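Local atomic coordinates of putative HpcE protein (Mycolicibacterium smegmatis, PDB entry 6V77), a protein that belongs to the fumarylacetoacetate hydrolase (FAH) superfamily, with a C-terminal FAH-type domain that carries a zinc ion. Residues 80-85 / 243-248. Numbering follows the deposited sequence.
Sequences DDHATE and SGVGMG. With SO4 (sulfate ion), chain O.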
ATOM      1  N   ASP B  80      20.632   5.214 -14.207  1.00 28.63           N
ATOM      2  CA  ASP B  80      20.628   5.125 -15.666  1.00 29.59           C
ATOM      3  C   ASP B  80      21.086   3.756 -16.142  1.00 30.98           C
ATOM      4  O   ASP B  80      20.510   3.196 -17.081  1.00 33.95           O
ATOM      5  CB  ASP B  80      21.511   6.201 -16.289  1.00 33.97           C
ATOM      6  CG  ASP B  80      21.328   6.286 -17.800  1.00 52.57           C
ATOM      7  OD1 ASP B  80      20.162   6.225 -18.257  1.00 47.31           O
ATOM      8  OD2 ASP B  80      22.339   6.406 -18.529  1.00 61.17           O
ATOM      9  N   ASP B  81      22.120   3.203 -15.513  1.00 31.00           N
ATOM     10  CA  ASP B  81      22.651   1.935 -15.993  1.00 31.76           C
ATOM     11  C   ASP B  81      21.702   0.781 -15.697  1.00 31.46           C
ATOM     12  O   ASP B  81      21.710  -0.218 -16.419  1.00 32.61           O
ATOM     13  CB  ASP B  81      24.029   1.699 -15.387  1.00 37.09           C
ATOM     14  CG  ASP B  81      25.030   2.750 -15.823  1.00 53.64           C
ATOM     15  OD1 ASP B  81      24.782   3.414 -16.856  1.00 51.29           O
ATOM     16  OD2 ASP B  81      26.057   2.913 -15.131  1.00 64.34           O
ATOM     17  N   HIS B  82      20.855   0.900 -14.662  1.00 29.40           N
ATOM     18  CA  HIS B  82      19.836  -0.125 -14.465  1.00 28.86           C
ATOM     19  C   HIS B  82      18.716   0.021 -15.491  1.00 29.18           C
ATOM     20  O   HIS B  82      18.185  -0.980 -15.981  1.00 30.63           O
ATOM     21  CB  HIS B  82      19.259  -0.078 -13.049  1.00 27.67           C
ATOM     22  CG  HIS B  82      18.134  -1.047 -12.841  1.00 27.69           C
ATOM     23  ND1 HIS B  82      18.289  -2.408 -13.022  1.00 28.51           N
ATOM     24  CD2 HIS B  82      16.832  -0.856 -12.512  1.00 28.88           C
ATOM     25  CE1 HIS B  82      17.137  -3.013 -12.793  1.00 34.36           C
ATOM     26  NE2 HIS B  82      16.236  -2.097 -12.480  1.00 30.67           N
ATOM     27  N   ALA B  83      18.342   1.261 -15.829  1.00 29.54           N
ATOM     28  CA  ALA B  83      17.402   1.476 -16.928  1.00 32.86           C
ATOM     29  C   ALA B  83      17.891   0.813 -18.215  1.00 33.93           C
ATOM     30  O   ALA B  83      17.132   0.105 -18.893  1.00 32.55           O
ATOM     31  CB  ALA B  83      17.187   2.973 -17.144  1.00 33.22           C
ATOM     32  N   THR B  84      19.168   1.014 -18.556  1.00 31.88           N
ATOM     33  CA  THR B  84      19.708   0.430 -19.782  1.00 32.58           C
ATOM     34  C   THR B  84      19.594  -1.090 -19.772  1.00 32.76           C
ATOM     35  O   THR B  84      19.247  -1.701 -20.788  1.00 33.54           O
ATOM     36  CB  THR B  84      21.179   0.824 -19.967  1.00 35.97           C
ATOM     37  OG1 THR B  84      21.330   2.244 -19.836  1.00 33.86           O
ATOM     38  CG2 THR B  84      21.669   0.390 -21.328  1.00 37.05           C
ATOM     39  N   GLU B  85      19.909  -1.718 -18.642  1.00 32.15           N
ATOM     40  CA  GLU B  85      19.949  -3.174 -18.581  1.00 36.71           C
ATOM     41  C   GLU B  85      18.560  -3.804 -18.492  1.00 33.54           C
ATOM     42  O   GLU B  85      18.424  -5.013 -18.729  1.00 39.73           O
ATOM     43  CB  GLU B  85      20.823  -3.618 -17.397  1.00 33.22           C
ATOM     44  CG  GLU B  85      20.108  -3.642 -16.061  1.00 31.58           C
ATOM     45  CD  GLU B  85      21.036  -3.848 -14.882  1.00 30.56           C
ATOM     46  OE1 GLU B  85      22.219  -4.198 -15.081  1.00 31.83           O
ATOM     47  OE2 GLU B  85      20.566  -3.658 -13.743  1.00 32.75           O
ATOM     48  N   SER B 243      22.619  -0.681 -11.379  1.00 27.45           N
ATOM     49  CA  SER B 243      22.773  -1.761 -12.349  1.00 27.56           C
ATOM     50  C   SER B 243      23.381  -3.004 -11.695  1.00 31.19           C
ATOM     51  O   SER B 243      23.836  -2.990 -10.544  1.00 29.39           O
ATOM     52  CB  SER B 243      23.633  -1.305 -13.518  1.00 31.29           C
ATOM     53  OG  SER B 243      24.985  -1.178 -13.111  1.00 34.97           O
ATOM     54  N   GLY B 244      23.397  -4.096 -12.457  1.00 31.76           N
ATOM     55  CA  GLY B 244      23.909  -5.360 -11.969  1.00 30.63           C
ATOM     56  C   GLY B 244      22.847  -6.375 -11.601  1.00 30.46           C
ATOM     57  O   GLY B 244      23.200  -7.480 -11.153  1.00 29.90           O
ATOM     58  N   VAL B 245      21.563  -6.066 -11.790  1.00 28.59           N
ATOM     59  CA  VAL B 245      20.562  -7.071 -11.448  1.00 28.16           C
ATOM     60  C   VAL B 245      20.707  -8.278 -12.377  1.00 31.94           C
ATOM     61  O   VAL B 245      21.280  -8.202 -13.473  1.00 30.51           O
ATOM     62  CB  VAL B 245      19.133  -6.503 -11.489  1.00 31.42           C
ATOM     63  CG1 VAL B 245      19.062  -5.201 -10.711  1.00 28.52           C
ATOM     64  CG2 VAL B 245      18.629  -6.343 -12.929  1.00 28.27           C
ATOM     65  N   GLY B 246      20.192  -9.422 -11.917  1.00 30.88           N
ATOM     66  CA  GLY B 246      20.371 -10.657 -12.665  1.00 33.04           C
ATOM     67  C   GLY B 246      19.679 -10.660 -14.013  1.00 31.29           C
ATOM     68  O   GLY B 246      20.188 -11.243 -14.971  1.00 32.44           O
ATOM     69  N   MET B 247      18.517 -10.001 -14.119  1.00 30.74           N
ATOM     70  CA  MET B 247      17.837 -10.033 -15.411  1.00 31.55           C
ATOM     71  C   MET B 247      18.566  -9.210 -16.471  1.00 32.13           C
ATOM     72  O   MET B 247      18.241  -9.335 -17.657  1.00 34.42           O
ATOM     73  CB  MET B 247      16.381  -9.546 -15.265  1.00 30.91           C
ATOM     74  CG  MET B 247      16.267  -8.076 -15.012  1.00 39.78           C
ATOM     75  SD  MET B 247      14.559  -7.550 -15.277  1.00 45.43           S
ATOM     76  CE  MET B 247      14.644  -5.824 -14.753  1.00 58.14           C
ATOM     77  N   GLY B 248      19.544  -8.388 -16.074  1.00 32.88           N
ATOM     78  CA  GLY B 248      20.341  -7.605 -16.997  1.00 35.48           C
ATOM     79  C   GLY B 248      21.625  -8.262 -17.463  1.00 37.60           C
ATOM     80  O   GLY B 248      22.309  -7.717 -18.340  1.00 35.99           O
TER
HETATM   81  S   SO4 O 305      12.608  -2.489 -11.367  0.85 43.76           S
HETATM   82  O1  SO4 O 305      13.693  -2.382 -12.336  0.85 48.99           O
HETATM   83  O2  SO4 O 305      12.273  -3.890 -11.101  0.85 38.42           O
HETATM   84  O3  SO4 O 305      12.985  -1.861 -10.098  0.85 53.76           O
HETATM   85  O4  SO4 O 305      11.439  -1.777 -11.880  0.85 44.99           O
HETATM   86  O   HOH W   1      23.155  -6.760 -14.915  1.00 27.95           O
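Ser243 lies against the first turn of helix 80-85, its CB 3.6 Å from Asp81 CB, in the loop that follows strand 236-238 in the FAH-type domain. There the helix presents a His-carboxylate pair, His82 and Glu85, beside the zinc site formed by Glu121, Glu123 and Asp152. The carboxylate of Glu85 reaches into the turn of the loop on an extended chain (chi2 -170°) and takes both successive amides. Gly244, at a positive phi (104°) that suits a glycine, gives from its N a nearly straight bond of 2.9 Å to Glu85 OE1, on the syn lone pair. Val245 N approaches Glu85 OE2 from above the carboxylate plane, a longer bond of 3.3 Å. A water donates to both Glu85 OE1 and Val245 O, closing a second link between the same residues. Val245 also lays its methyls beside the imidazole of His82, Val245 CG1 being 3.6 Å from His82 CE1. Beyond it, Asp119 takes the amides of Gly246 and Met247, and Met247 brings CE obliquely to the same ring. Gly248, with no side chain, leaves room for CB and CG of Glu85 beside its CA, which is 3.7 Å from Glu85 O. Bonds at both nitrogens fix the imidazole's rotation: His82 ND1 donates in the ring plane to the anti lone pair of Glu85 OE2 at 2.7 Å. His82 NE2 donates to O1 of a sulfate ion, probably from the crystallisation liquor, at 2.6 Å.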